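Outer surface protein (Borrelia burgdorferi, PDB 5IZT) is of unknown function but is an outer surface protein of the Lyme disease spirochaete, probably a lipoprotein, with the all-helical fold of the BbCRASP-1-related PFam54 family. Local coordinates at residues E193-T198 and A300-N305; F211-S216 and S268-L273; Q294-L299 and S387-Y392. All coordinates share one frame; numbering follows the deposited sequence. Where two conformers were deposited one is given.

Contact 1 (E193-T198 and A300-N305); sequences EEKNKT and ALEEIN
Helix 193-197 and helix 300-305 run antiparallel, their axes 151° apart in direction. They are 10.5 Å apart at closest approach, a spacing wide enough to need long side chains such as Leu301 and Lys195. The backbones come nearest at Lys195 and Leu301, with CA atoms 7.0 Å apart. This is helix-bundle packing in the all-helical fold of the BbCRASP-1 family: the C-terminal part of helix 179-197 lies against the long helix 280-316.

Leu301 carries the apolar part. Its two methyl groups point at the other helix. Leu301 CD2 meets Glu194 CB at 3.9 Å, and Leu301 CD1 lies 4.0 Å from Lys195 N. The methyl CG2 of Thr198 also touches CD1, on a longer contact. Leu336 of helix 322-359 and Ile191 also pack on Leu301, which is buried. Glu194 gives only the base of its side chain to this contact. Its chain then bends, and Glu194 OE2 forms a salt bridge with Lys197 NZ at 3.0 Å; the amine lies 33° out of the carboxylate plane.

The polar link lies on the more open side of the contact, beside the leucine. Lys195 first runs straight from CG, then bends at its last two torsions. This brings its amine to Glu302, whose own chain bends at chi2. Both residues are partly exposed. Thr198 OG1 turns back to its own segment and donates to Lys195 O at 2.7 Å. That carbonyl also accepts from Thr198 N, so two bonds hold it. Across the helices, Lys195 NZ donates to Glu302 OE1 at 2.7 Å, nearly in line with the carboxylate C-O bond.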
ATOM      1  N   GLU A 193     -11.574   1.541 -11.603  1.00 26.32           N
ATOM      2  CA  GLU A 193     -10.279   1.260 -12.217  1.00 31.07           C
ATOM      3  C   GLU A 193      -9.229   0.917 -11.167  1.00 25.23           C
ATOM      4  O   GLU A 193      -8.409   0.015 -11.370  1.00 26.27           O
ATOM      5  CB  GLU A 193      -9.819   2.454 -13.055  1.00 37.02           C
ATOM      6  CG  GLU A 193     -10.535   2.604 -14.395  1.00 50.14           C
ATOM      7  CD  GLU A 193     -10.154   3.888 -15.115  1.00 66.46           C
ATOM      8  OE1 GLU A 193      -9.210   4.570 -14.657  1.00 74.84           O
ATOM      9  OE2 GLU A 193     -10.803   4.220 -16.133  1.00 69.00           O
ATOM     10  N   GLU A 194      -9.229   1.631 -10.042  1.00 28.33           N
ATOM     11  CA  GLU A 194      -8.229   1.376  -9.009  1.00 25.89           C
ATOM     12  C   GLU A 194      -8.490   0.069  -8.268  1.00 28.36           C
ATOM     13  O   GLU A 194      -7.541  -0.673  -7.966  1.00 28.39           O
ATOM     14  CB  GLU A 194      -8.176   2.544  -8.034  1.00 25.53           C
ATOM     15  CG  GLU A 194      -7.624   3.796  -8.658  1.00 30.14           C
ATOM     16  CD  GLU A 194      -6.208   3.592  -9.169  1.00 33.33           C
ATOM     17  OE1 GLU A 194      -5.428   2.852  -8.514  1.00 33.40           O
ATOM     18  OE2 GLU A 194      -5.875   4.160 -10.224  1.00 35.40           O
ATOM     19  N   LYS A 195      -9.759  -0.231  -7.964  1.00 23.93           N
ATOM     20  CA  LYS A 195     -10.079  -1.509  -7.333  1.00 24.67           C
ATOM     21  C   LYS A 195      -9.626  -2.667  -8.203  1.00 26.56           C
ATOM     22  O   LYS A 195      -9.089  -3.660  -7.690  1.00 28.50           O
ATOM     23  CB  LYS A 195     -11.580  -1.632  -7.073  1.00 22.01           C
ATOM     24  CG  LYS A 195     -12.145  -0.670  -6.051  1.00 40.89           C
ATOM     25  CD  LYS A 195     -13.659  -0.845  -5.925  1.00 51.99           C
ATOM     26  CE  LYS A 195     -14.020  -2.087  -5.128  1.00 62.81           C
ATOM     27  NZ  LYS A 195     -13.791  -1.885  -3.671  1.00 67.67           N
ATOM     28  N   ASN A 196      -9.842  -2.562  -9.526  1.00 25.01           N
ATOM     29  CA  ASN A 196      -9.429  -3.631 -10.428  1.00 29.80           C
ATOM     30  C   ASN A 196      -7.926  -3.874 -10.359  1.00 28.31           C
ATOM     31  O   ASN A 196      -7.479  -5.023 -10.426  1.00 31.41           O
ATOM     32  CB  ASN A 196      -9.842  -3.329 -11.869  1.00 28.37           C
ATOM     33  CG  ASN A 196      -9.666  -4.531 -12.783  1.00 50.47           C
ATOM     34  OD1 ASN A 196      -8.786  -4.545 -13.650  1.00 52.27           O
ATOM     35  ND2 ASN A 196     -10.479  -5.564 -12.573  1.00 61.00           N
ATOM     36  N   LYS A 197      -7.133  -2.807 -10.224  1.00 29.52           N
ATOM     37  CA  LYS A 197      -5.682  -2.966 -10.180  1.00 35.12           C
ATOM     38  C   LYS A 197      -5.183  -3.549  -8.865  1.00 33.65           C
ATOM     39  O   LYS A 197      -4.029  -3.985  -8.800  1.00 29.79           O
ATOM     40  CB  LYS A 197      -4.995  -1.631 -10.435  1.00 35.77           C
ATOM     41  CG  LYS A 197      -4.988  -1.242 -11.892  1.00 34.98           C
ATOM     42  CD  LYS A 197      -4.149  -0.007 -12.117  1.00 44.11           C
ATOM     43  CE  LYS A 197      -4.808   1.217 -11.520  1.00 48.63           C
ATOM     44  NZ  LYS A 197      -4.043   2.464 -11.808  1.00 58.10           N
ATOM     45  N   THR A 198      -5.995  -3.542  -7.809  1.00 31.29           N
ATOM     46  CA  THR A 198      -5.552  -4.170  -6.570  1.00 28.20           C
ATOM     47  C   THR A 198      -5.613  -5.689  -6.638  1.00 33.70           C
ATOM     48  O   THR A 198      -5.138  -6.359  -5.715  1.00 33.00           O
ATOM     49  CB  THR A 198      -6.394  -3.700  -5.381  1.00 27.44           C
ATOM     50  OG1 THR A 198      -7.712  -4.249  -5.484  1.00 31.34           O
ATOM     51  CG2 THR A 198      -6.490  -2.187  -5.351  1.00 25.43           C
ATOM     52  N   ALA A 300      -9.962   2.756   1.717  1.00 16.90           N
ATOM     53  CA  ALA A 300     -10.380   4.095   1.311  1.00 19.33           C
ATOM     54  C   ALA A 300     -11.120   4.061  -0.018  1.00 22.07           C
ATOM     55  O   ALA A 300     -12.087   4.810  -0.219  1.00 16.41           O
ATOM     56  CB  ALA A 300      -9.162   5.023   1.239  1.00 16.05           C
ATOM     57  N   LEU A 301     -10.687   3.206  -0.944  1.00 15.02           N
ATOM     58  CA  LEU A 301     -11.427   3.075  -2.197  1.00 18.18           C
ATOM     59  C   LEU A 301     -12.874   2.676  -1.936  1.00 23.40           C
ATOM     60  O   LEU A 301     -13.805   3.325  -2.423  1.00 23.74           O
ATOM     61  CB  LEU A 301     -10.743   2.054  -3.109  1.00 17.84           C
ATOM     62  CG  LEU A 301      -9.331   2.411  -3.581  1.00 19.82           C
ATOM     63  CD1 LEU A 301      -8.785   1.210  -4.335  1.00 21.99           C
ATOM     64  CD2 LEU A 301      -9.312   3.668  -4.470  1.00 17.92           C
ATOM     65  N   GLU A 302     -13.090   1.653  -1.104  1.00 16.98           N
ATOM     66  CA  GLU A 302     -14.458   1.220  -0.825  1.00 18.70           C
ATOM     67  C   GLU A 302     -15.245   2.287  -0.070  1.00 18.75           C
ATOM     68  O   GLU A 302     -16.452   2.435  -0.283  1.00 19.82           O
ATOM     69  CB  GLU A 302     -14.458  -0.101  -0.054  1.00 30.23           C
ATOM     70  CG  GLU A 302     -15.834  -0.775   0.017  1.00 39.46           C
ATOM     71  CD  GLU A 302     -16.583  -0.808  -1.322  1.00 51.86           C
ATOM     72  OE1 GLU A 302     -15.986  -1.171  -2.363  1.00 52.97           O
ATOM     73  OE2 GLU A 302     -17.796  -0.491  -1.320  1.00 55.63           O
ATOM     74  N   GLU A 303     -14.589   3.015   0.837  1.00 22.17           N
ATOM     75  CA  GLU A 303     -15.274   4.066   1.582  1.00 22.26           C
ATOM     76  C   GLU A 303     -15.745   5.190   0.661  1.00 19.95           C
ATOM     77  O   GLU A 303     -16.867   5.690   0.811  1.00 21.69           O
ATOM     78  CB  GLU A 303     -14.343   4.606   2.679  1.00 27.68           C
ATOM     79  CG  GLU A 303     -15.016   5.527   3.691  1.00 28.56           C
ATOM     80  CD  GLU A 303     -16.045   4.821   4.560  1.00 35.62           C
ATOM     81  OE1 GLU A 303     -15.849   3.631   4.890  1.00 38.08           O
ATOM     82  OE2 GLU A 303     -17.051   5.473   4.917  1.00 45.43           O
ATOM     83  N   ILE A 304     -14.907   5.595  -0.303  1.00 18.32           N
ATOM     84  CA  ILE A 304     -15.310   6.611  -1.273  1.00 21.67           C
ATOM     85  C   ILE A 304     -16.506   6.126  -2.075  1.00 24.50           C
ATOM     86  O   ILE A 304     -17.483   6.858  -2.268  1.00 24.29           O
ATOM     87  CB  ILE A 304     -14.136   6.982  -2.196  1.00 21.53           C
ATOM     88  CG1 ILE A 304     -13.031   7.680  -1.403  1.00 21.89           C
ATOM     89  CG2 ILE A 304     -14.617   7.858  -3.361  1.00 17.63           C
ATOM     90  CD1 ILE A 304     -11.742   7.893  -2.187  1.00 22.52           C
ATOM     91  N   ASN A 305     -16.441   4.882  -2.563  1.00 24.22           N
ATOM     92  CA  ASN A 305     -17.562   4.291  -3.296  1.00 19.60           C
ATOM     93  C   ASN A 305     -18.848   4.339  -2.474  1.00 27.55           C
ATOM     94  O   ASN A 305     -19.912   4.723  -2.981  1.00 29.23           O
ATOM     95  CB  ASN A 305     -17.217   2.844  -3.667  1.00 25.23           C
ATOM     96  CG  ASN A 305     -17.774   2.423  -5.010  1.00 45.88           C
ATOM     97  OD1 ASN A 305     -18.073   3.251  -5.864  1.00 53.73           O
ATOM     98  ND2 ASN A 305     -17.905   1.116  -5.205  1.00 59.28           N
TER

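Contact 2 (F211-S216 and S268-L273); sequences FKMKDS and SIMETL. Unlike the reference sequence in segment 268-273: Thr272 (reference Ala).
A type I beta turn from Met213 to Ser216 sets a loop beside helix 268-273, with CA atoms 5.9 Å apart at Lys212 and Ser268 and 5.5 Å apart at Ser216 and Glu271. The contact joins a loop to a helix in the all-helical fold. It ties the chain between helix 179-197 and helix 243-255 to helix 260-274.

Lys212 and Glu271 lie across each other through their carbon chains. Lys212 CD is 3.8 Å from Glu271 OE1, but the amine turns away and forms salt bridges with Asp209 and Glu264. Glu271 is extended beyond CG, which itself lies anti to the backbone N (chi1 178°). This lays its carboxylate alongside the lysine CB and CD.

Ser216 faces the helix and packs by OG on Met270 CB at 3.9 Å. The same OG donates to Lys212 O at 2.8 Å, in the carbonyl plane and on a lone pair, which ties the turn to the residue before it. On the buried side, Met213 SD meets Met270 CG at 4.3 Å. Helix 280-316 continues this apolar layer, with Met287 on Met213 and Ile283 and Leu286 on Met270. One water completes the polar side: it donates to Lys212 O at 3.0 Å and to Glu271 OE2 at 2.7 Å.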
ATOM      1  N   PHE A 211       9.683 -14.970  -2.093  1.00 20.45           N
ATOM      2  CA  PHE A 211      10.614 -13.948  -2.584  1.00 23.70           C
ATOM      3  C   PHE A 211      11.655 -13.577  -1.523  1.00 18.46           C
ATOM      4  O   PHE A 211      11.936 -12.400  -1.285  1.00 22.04           O
ATOM      5  CB  PHE A 211       9.854 -12.709  -3.073  1.00 17.99           C
ATOM      6  CG  PHE A 211       8.782 -13.028  -4.087  1.00 20.68           C
ATOM      7  CD1 PHE A 211       9.115 -13.291  -5.409  1.00 33.45           C
ATOM      8  CD2 PHE A 211       7.444 -13.094  -3.708  1.00 16.95           C
ATOM      9  CE1 PHE A 211       8.129 -13.611  -6.348  1.00 35.39           C
ATOM     10  CE2 PHE A 211       6.455 -13.411  -4.631  1.00 19.63           C
ATOM     11  CZ  PHE A 211       6.797 -13.670  -5.958  1.00 31.67           C
ATOM     12  N   LYS A 212      12.230 -14.607  -0.895  1.00 16.58           N
ATOM     13  CA  LYS A 212      13.257 -14.540   0.147  1.00 19.47           C
ATOM     14  C   LYS A 212      12.730 -13.924   1.435  1.00 16.82           C
ATOM     15  O   LYS A 212      13.523 -13.626   2.346  1.00 16.49           O
ATOM     16  CB  LYS A 212      14.511 -13.772  -0.307  1.00 20.16           C
ATOM     17  CG  LYS A 212      15.059 -14.230  -1.673  1.00 28.36           C
ATOM     18  CD  LYS A 212      15.858 -15.506  -1.589  1.00 32.83           C
ATOM     19  CE  LYS A 212      16.287 -15.977  -2.988  1.00 34.67           C
ATOM     20  NZ  LYS A 212      15.122 -16.384  -3.845  1.00 27.89           N
ATOM     21  N   MET A 213      11.418 -13.717   1.549  1.00 14.84           N
ATOM     22  CA  MET A 213      10.853 -13.161   2.767  1.00 12.87           C
ATOM     23  C   MET A 213      10.166 -14.200   3.652  1.00 17.75           C
ATOM     24  O   MET A 213       9.821 -13.876   4.801  1.00 13.66           O
ATOM     25  CB  MET A 213       9.886 -12.026   2.412  1.00 11.56           C
ATOM     26  CG  MET A 213      10.678 -10.807   1.874  1.00 11.18           C
ATOM     27  SD  MET A 213       9.659  -9.396   1.422  1.00 14.97           S
ATOM     28  CE  MET A 213       8.956 -10.046  -0.117  1.00 12.33           C
ATOM     29  N   LYS A 214      10.003 -15.445   3.180  1.00 17.53           N
ATOM     30  CA  LYS A 214       9.475 -16.495   4.057  1.00 18.30           C
ATOM     31  C   LYS A 214      10.333 -16.641   5.304  1.00 18.86           C
ATOM     32  O   LYS A 214       9.815 -16.794   6.415  1.00 21.19           O
ATOM     33  CB  LYS A 214       9.417 -17.843   3.337  1.00 17.12           C
ATOM     34  CG  LYS A 214       8.864 -18.985   4.235  1.00 17.69           C
ATOM     35  CD  LYS A 214       8.696 -20.295   3.464  1.00 26.35           C
ATOM     36  CE  LYS A 214      10.020 -21.050   3.271  1.00 37.17           C
ATOM     37  NZ  LYS A 214      10.577 -21.613   4.546  1.00 41.01           N
ATOM     38  N   ASP A 215      11.653 -16.590   5.133  1.00 17.76           N
ATOM     39  CA  ASP A 215      12.594 -16.721   6.233  1.00 24.31           C
ATOM     40  C   ASP A 215      13.199 -15.388   6.645  1.00 25.71           C
ATOM     41  O   ASP A 215      14.248 -15.377   7.295  1.00 22.61           O
ATOM     42  CB  ASP A 215      13.708 -17.713   5.886  1.00 19.95           C
ATOM     43  CG  ASP A 215      13.192 -19.114   5.637  1.00 28.52           C
ATOM     44  OD1 ASP A 215      12.145 -19.474   6.208  1.00 28.49           O
ATOM     45  OD2 ASP A 215      13.859 -19.873   4.907  1.00 28.00           O
ATOM     46  N   SER A 216      12.567 -14.265   6.274  1.00 18.69           N
ATOM     47  CA  SER A 216      13.032 -12.965   6.746  1.00 15.62           C
ATOM     48  C   SER A 216      11.854 -12.061   7.092  1.00 13.63           C
ATOM     49  O   SER A 216      11.298 -12.196   8.184  1.00 20.04           O
ATOM     50  CB  SER A 216      13.992 -12.299   5.735  1.00 19.39           C
ATOM     51  OG  SER A 216      13.384 -11.891   4.526  1.00 22.16           O
ATOM     52  N   SER A 268      15.198  -9.675  -1.445  1.00 15.30           N
ATOM     53  CA  SER A 268      16.626  -9.951  -1.288  0.59 16.02           C
ATOM     54  C   SER A 268      17.287  -8.948  -0.357  1.00 18.19           C
ATOM     55  O   SER A 268      18.212  -9.301   0.380  1.00 18.19           O
ATOM     56  CB  SER A 268      17.333  -9.946  -2.641  0.59 20.56           C
ATOM     57  OG  SER A 268      16.919 -11.044  -3.431  0.59 26.54           O
ATOM     58  N   ILE A 269      16.831  -7.695  -0.378  1.00 17.41           N
ATOM     59  CA  ILE A 269      17.376  -6.707   0.547  1.00 17.69           C
ATOM     60  C   ILE A 269      16.936  -7.016   1.974  1.00 15.62           C
ATOM     61  O   ILE A 269      17.743  -6.935   2.909  1.00 19.09           O
ATOM     62  CB  ILE A 269      16.963  -5.290   0.113  1.00 19.91           C
ATOM     63  CG1 ILE A 269      17.576  -4.961  -1.253  1.00 20.71           C
ATOM     64  CG2 ILE A 269      17.379  -4.263   1.160  1.00 19.60           C
ATOM     65  CD1 ILE A 269      16.855  -3.810  -1.988  1.00 19.41           C
ATOM     66  N   MET A 270      15.668  -7.412   2.164  1.00 12.79           N
ATOM     67  CA  MET A 270      15.225  -7.828   3.497  1.00 16.60           C
ATOM     68  C   MET A 270      16.045  -9.006   3.993  1.00 19.03           C
ATOM     69  O   MET A 270      16.450  -9.045   5.165  1.00 18.27           O
ATOM     70  CB  MET A 270      13.741  -8.193   3.502  1.00 15.92           C
ATOM     71  CG  MET A 270      12.777  -7.060   3.127  1.00 18.81           C
ATOM     72  SD  MET A 270      12.997  -5.542   4.085  1.00 15.87           S
ATOM     73  CE  MET A 270      13.987  -4.555   2.959  1.00 17.54           C
ATOM     74  N   GLU A 271      16.306  -9.972   3.116  1.00 17.74           N
ATOM     75  CA  GLU A 271      17.103 -11.128   3.502  1.00 16.18           C
ATOM     76  C   GLU A 271      18.484 -10.698   3.971  1.00 21.00           C
ATOM     77  O   GLU A 271      18.958 -11.157   5.011  1.00 16.87           O
ATOM     78  CB  GLU A 271      17.241 -12.107   2.329  1.00 16.32           C
ATOM     79  CG  GLU A 271      18.120 -13.321   2.699  1.00 20.22           C
ATOM     80  CD  GLU A 271      18.199 -14.332   1.568  1.00 34.41           C
ATOM     81  OE1 GLU A 271      18.669 -13.962   0.473  1.00 35.29           O
ATOM     82  OE2 GLU A 271      17.746 -15.474   1.761  1.00 34.76           O
ATOM     83  N   THR A 272      19.122  -9.778   3.238  1.00 18.32           N
ATOM     84  CA  THR A 272      20.417  -9.250   3.661  1.00 17.65           C
ATOM     85  C   THR A 272      20.324  -8.589   5.030  1.00 17.64           C
ATOM     86  O   THR A 272      21.161  -8.835   5.912  1.00 14.53           O
ATOM     87  CB  THR A 272      20.949  -8.258   2.623  1.00 19.78           C
ATOM     88  OG1 THR A 272      21.240  -8.956   1.401  1.00 21.53           O
ATOM     89  CG2 THR A 272      22.224  -7.578   3.134  1.00 23.37           C
ATOM     90  N   LEU A 273      19.322  -7.723   5.220  1.00 14.77           N
ATOM     91  CA  LEU A 273      19.140  -7.073   6.521  1.00 18.32           C
ATOM     92  C   LEU A 273      18.940  -8.086   7.637  1.00 15.55           C
ATOM     93  O   LEU A 273      19.375  -7.868   8.774  1.00 12.45           O
ATOM     94  CB  LEU A 273      17.938  -6.127   6.475  1.00 15.16           C
ATOM     95  CG  LEU A 273      18.068  -4.863   5.628  1.00 24.21           C
ATOM     96  CD1 LEU A 273      16.731  -4.148   5.632  1.00 17.96           C
ATOM     97  CD2 LEU A 273      19.167  -3.971   6.205  1.00 18.20           C
TER
HETATM   98  O   HOH W   1      15.566 -15.475   3.400  1.00 32.92           O

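Contact 3 (Q294-L299 and S387-Y392); sequences QISFEL and SVLEAY
Tyr392 and Ser296 have the most surface buried here, with Leu299 next. Tyr392 CG is anti to its backbone N (chi1 168°), and the ring is laid against helix 294-299. Leu299 covers one face of it. Leu299 CB sits 4.0 Å from the ring centroid and 29° off the ring normal, a CH-pi contact. The methylene lies toward the phenol end of the ring, and its nearest ring atoms include Tyr392 CZ at 3.6 Å. Leu299 CD1 adds a contact at the hydroxyl, 3.8 Å from Tyr392 OH. The aromatic ring and the leucine cross at a slant.

One turn earlier, Ser296 points at the other helix. Its small side chain fits the closest backbone approach, where Ser296 CA and Leu389 CA are 5.7 Å apart. Ser296 CB meets Val388 CG1 at 3.7 Å, while Ser296 OG touches Leu389 CD1 at 3.6 Å. The hydroxyl is not left to these carbons: Arg385, one turn before Leu389, donates to it, and it has a weak bond with the carbonyl of Gly292.

Val388 serves both Ser296 and Phe297. Its CG1 lies 3.6 Å from Phe297 N and also packs on Phe297 CB. The Phe297 side chain itself leads away, to Leu340 of helix 322-359 and to a cation-pi contact with Arg343. On the same helix, Gln294 NE2 donates to the anti lone pair of Glu298 OE2.

The two axes are 8.7 Å apart and 25° from parallel. Such close, nearly parallel packing of helix 280-316 on helix 366-395, with helix 322-359 returning between them in sequence, is characteristic of an up-and-down helical bundle.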
ATOM      1  N   GLN A 294      -1.047  -0.206   1.804  1.00 11.54           N
ATOM      2  CA  GLN A 294      -1.956  -0.859   0.867  1.00 18.00           C
ATOM      3  C   GLN A 294      -3.299  -1.154   1.525  1.00 20.68           C
ATOM      4  O   GLN A 294      -4.352  -1.030   0.887  1.00 16.78           O
ATOM      5  CB  GLN A 294      -1.325  -2.145   0.325  1.00 13.40           C
ATOM      6  CG  GLN A 294      -2.159  -2.834  -0.771  1.00 11.46           C
ATOM      7  CD  GLN A 294      -2.221  -2.027  -2.055  1.00 17.85           C
ATOM      8  OE1 GLN A 294      -1.381  -1.162  -2.293  1.00 18.49           O
ATOM      9  NE2 GLN A 294      -3.221  -2.306  -2.889  1.00 17.59           N
ATOM     10  N   ILE A 295      -3.288  -1.541   2.804  1.00 11.76           N
ATOM     11  CA  ILE A 295      -4.539  -1.882   3.465  1.00 16.86           C
ATOM     12  C   ILE A 295      -5.426  -0.650   3.555  1.00 12.86           C
ATOM     13  O   ILE A 295      -6.618  -0.696   3.221  1.00 18.13           O
ATOM     14  CB  ILE A 295      -4.266  -2.482   4.852  1.00 19.94           C
ATOM     15  CG1 ILE A 295      -3.624  -3.876   4.691  1.00 19.88           C
ATOM     16  CG2 ILE A 295      -5.565  -2.527   5.657  1.00 21.14           C
ATOM     17  CD1 ILE A 295      -3.052  -4.466   5.989  1.00 23.09           C
ATOM     18  N   SER A 296      -4.860   0.470   4.014  1.00 14.40           N
ATOM     19  CA  SER A 296      -5.650   1.701   4.109  1.00 15.97           C
ATOM     20  C   SER A 296      -6.113   2.168   2.742  1.00 17.53           C
ATOM     21  O   SER A 296      -7.229   2.679   2.606  1.00 14.43           O
ATOM     22  CB  SER A 296      -4.848   2.816   4.777  1.00 16.51           C
ATOM     23  OG  SER A 296      -4.666   2.576   6.167  1.00 15.17           O
ATOM     24  N   PHE A 297      -5.238   2.072   1.738  1.00 15.70           N
ATOM     25  CA  PHE A 297      -5.597   2.446   0.367  1.00 16.81           C
ATOM     26  C   PHE A 297      -6.835   1.688  -0.102  1.00 19.71           C
ATOM     27  O   PHE A 297      -7.792   2.290  -0.610  1.00 17.99           O
ATOM     28  CB  PHE A 297      -4.398   2.181  -0.556  1.00 14.91           C
ATOM     29  CG  PHE A 297      -4.667   2.417  -2.008  1.00 17.82           C
ATOM     30  CD1 PHE A 297      -4.681   3.712  -2.527  1.00 23.18           C
ATOM     31  CD2 PHE A 297      -4.880   1.360  -2.863  1.00 15.87           C
ATOM     32  CE1 PHE A 297      -4.907   3.930  -3.884  1.00 25.00           C
ATOM     33  CE2 PHE A 297      -5.116   1.570  -4.232  1.00 20.29           C
ATOM     34  CZ  PHE A 297      -5.140   2.857  -4.733  1.00 23.57           C
ATOM     35  N   GLU A 298      -6.851   0.364   0.078  1.00 16.03           N
ATOM     36  CA  GLU A 298      -7.992  -0.423  -0.391  1.00 14.35           C
ATOM     37  C   GLU A 298      -9.262  -0.104   0.393  1.00 19.25           C
ATOM     38  O   GLU A 298     -10.365  -0.084  -0.175  1.00 17.97           O
ATOM     39  CB  GLU A 298      -7.662  -1.921  -0.311  1.00 18.11           C
ATOM     40  CG  GLU A 298      -6.598  -2.355  -1.320  1.00 19.38           C
ATOM     41  CD  GLU A 298      -6.267  -3.846  -1.264  1.00 26.51           C
ATOM     42  OE1 GLU A 298      -7.034  -4.626  -0.658  1.00 30.52           O
ATOM     43  OE2 GLU A 298      -5.217  -4.229  -1.828  1.00 21.11           O
ATOM     44  N   LEU A 299      -9.145   0.099   1.708  1.00 21.87           N
ATOM     45  CA  LEU A 299     -10.321   0.466   2.497  1.00 19.52           C
ATOM     46  C   LEU A 299     -10.858   1.838   2.079  1.00 14.10           C
ATOM     47  O   LEU A 299     -12.074   2.064   2.066  1.00 18.74           O
ATOM     48  CB  LEU A 299      -9.982   0.445   3.993  1.00 17.82           C
ATOM     49  CG  LEU A 299      -9.744  -0.915   4.665  1.00 20.81           C
ATOM     50  CD1 LEU A 299      -9.138  -0.712   6.029  1.00 30.21           C
ATOM     51  CD2 LEU A 299     -11.057  -1.710   4.787  1.00 19.54           C
ATOM     52  N   SER A 387      -0.060   9.257   5.850  1.00 24.31           N
ATOM     53  CA  SER A 387      -0.863  10.168   5.042  0.51 26.77           C
ATOM     54  C   SER A 387      -2.040   9.447   4.401  1.00 24.34           C
ATOM     55  O   SER A 387      -3.142  10.011   4.298  1.00 18.51           O
ATOM     56  CB  SER A 387      -0.005  10.833   3.970  0.51 20.75           C
ATOM     57  OG  SER A 387      -0.747  11.825   3.289  0.51 18.86           O
ATOM     58  N   VAL A 388      -1.828   8.209   3.945  1.00 16.01           N
ATOM     59  CA  VAL A 388      -2.940   7.446   3.372  1.00 18.44           C
ATOM     60  C   VAL A 388      -3.981   7.163   4.447  1.00 18.04           C
ATOM     61  O   VAL A 388      -5.192   7.301   4.219  1.00 20.84           O
ATOM     62  CB  VAL A 388      -2.434   6.142   2.719  1.00 15.86           C
ATOM     63  CG1 VAL A 388      -3.624   5.298   2.249  1.00 16.28           C
ATOM     64  CG2 VAL A 388      -1.530   6.449   1.514  1.00 15.23           C
ATOM     65  N   LEU A 389      -3.513   6.789   5.639  1.00 16.79           N
ATOM     66  CA  LEU A 389      -4.389   6.534   6.779  1.00 20.28           C
ATOM     67  C   LEU A 389      -5.211   7.767   7.150  1.00 24.33           C
ATOM     68  O   LEU A 389      -6.418   7.672   7.405  1.00 23.47           O
ATOM     69  CB  LEU A 389      -3.541   6.072   7.968  1.00 18.94           C
ATOM     70  CG  LEU A 389      -4.319   5.853   9.262  1.00 21.58           C
ATOM     71  CD1 LEU A 389      -5.342   4.761   9.007  1.00 23.33           C
ATOM     72  CD2 LEU A 389      -3.390   5.498  10.418  1.00 27.12           C
ATOM     73  N   GLU A 390      -4.564   8.935   7.220  1.00 19.49           N
ATOM     74  CA  GLU A 390      -5.297  10.148   7.564  1.00 23.94           C
ATOM     75  C   GLU A 390      -6.333  10.493   6.500  1.00 23.13           C
ATOM     76  O   GLU A 390      -7.446  10.921   6.823  1.00 22.81           O
ATOM     77  CB  GLU A 390      -4.318  11.302   7.781  1.00 27.65           C
ATOM     78  CG  GLU A 390      -3.476  11.123   9.040  1.00 33.80           C
ATOM     79  CD  GLU A 390      -2.394  12.177   9.205  1.00 45.05           C
ATOM     80  OE1 GLU A 390      -2.290  13.073   8.339  1.00 47.36           O
ATOM     81  OE2 GLU A 390      -1.637  12.095  10.197  1.00 45.59           O
ATOM     82  N   ALA A 391      -6.001  10.298   5.227  1.00 22.67           N
ATOM     83  CA  ALA A 391      -6.994  10.534   4.185  1.00 24.39           C
ATOM     84  C   ALA A 391      -8.165   9.566   4.321  1.00 19.52           C
ATOM     85  O   ALA A 391      -9.331   9.963   4.206  1.00 20.83           O
ATOM     86  CB  ALA A 391      -6.349  10.406   2.807  1.00 23.22           C
ATOM     87  N   TYR A 392      -7.868   8.295   4.567  1.00 17.96           N
ATOM     88  CA  TYR A 392      -8.913   7.305   4.782  1.00 21.92           C
ATOM     89  C   TYR A 392      -9.835   7.710   5.920  1.00 24.40           C
ATOM     90  O   TYR A 392     -11.059   7.720   5.760  1.00 21.74           O
ATOM     91  CB  TYR A 392      -8.281   5.930   5.023  1.00 21.24           C
ATOM     92  CG  TYR A 392      -9.243   4.887   5.546  1.00 22.48           C
ATOM     93  CD1 TYR A 392     -10.393   4.558   4.844  1.00 31.54           C
ATOM     94  CD2 TYR A 392      -8.940   4.154   6.671  1.00 33.63           C
ATOM     95  CE1 TYR A 392     -11.263   3.594   5.313  1.00 28.71           C
ATOM     96  CE2 TYR A 392      -9.792   3.174   7.135  1.00 36.75           C
ATOM     97  CZ  TYR A 392     -10.946   2.900   6.452  1.00 27.53           C
ATOM     98  OH  TYR A 392     -11.784   1.917   6.929  1.00 37.58           O
TER

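Contacts 1 and 3 share helix 280-316 and touch each other: Ala300 packs on the Tyr392 ring, and Thr198 on Glu298. Their centres are 11 Å apart. Contact 3 is partly buried, lies nearest the chain centre and joins two helices by apolar and CH-pi packing. Contact 1 is at the surface, where one leucine is paired with a salt bridge. Contact 2 is partly buried and farther out, on the opposite side of the chain centre from contact 1, about 14 Å away between nearest atoms. It holds a loop to helix 260-274, which leads into helix 280-316. There a water bridges the segments beside a methionine pair.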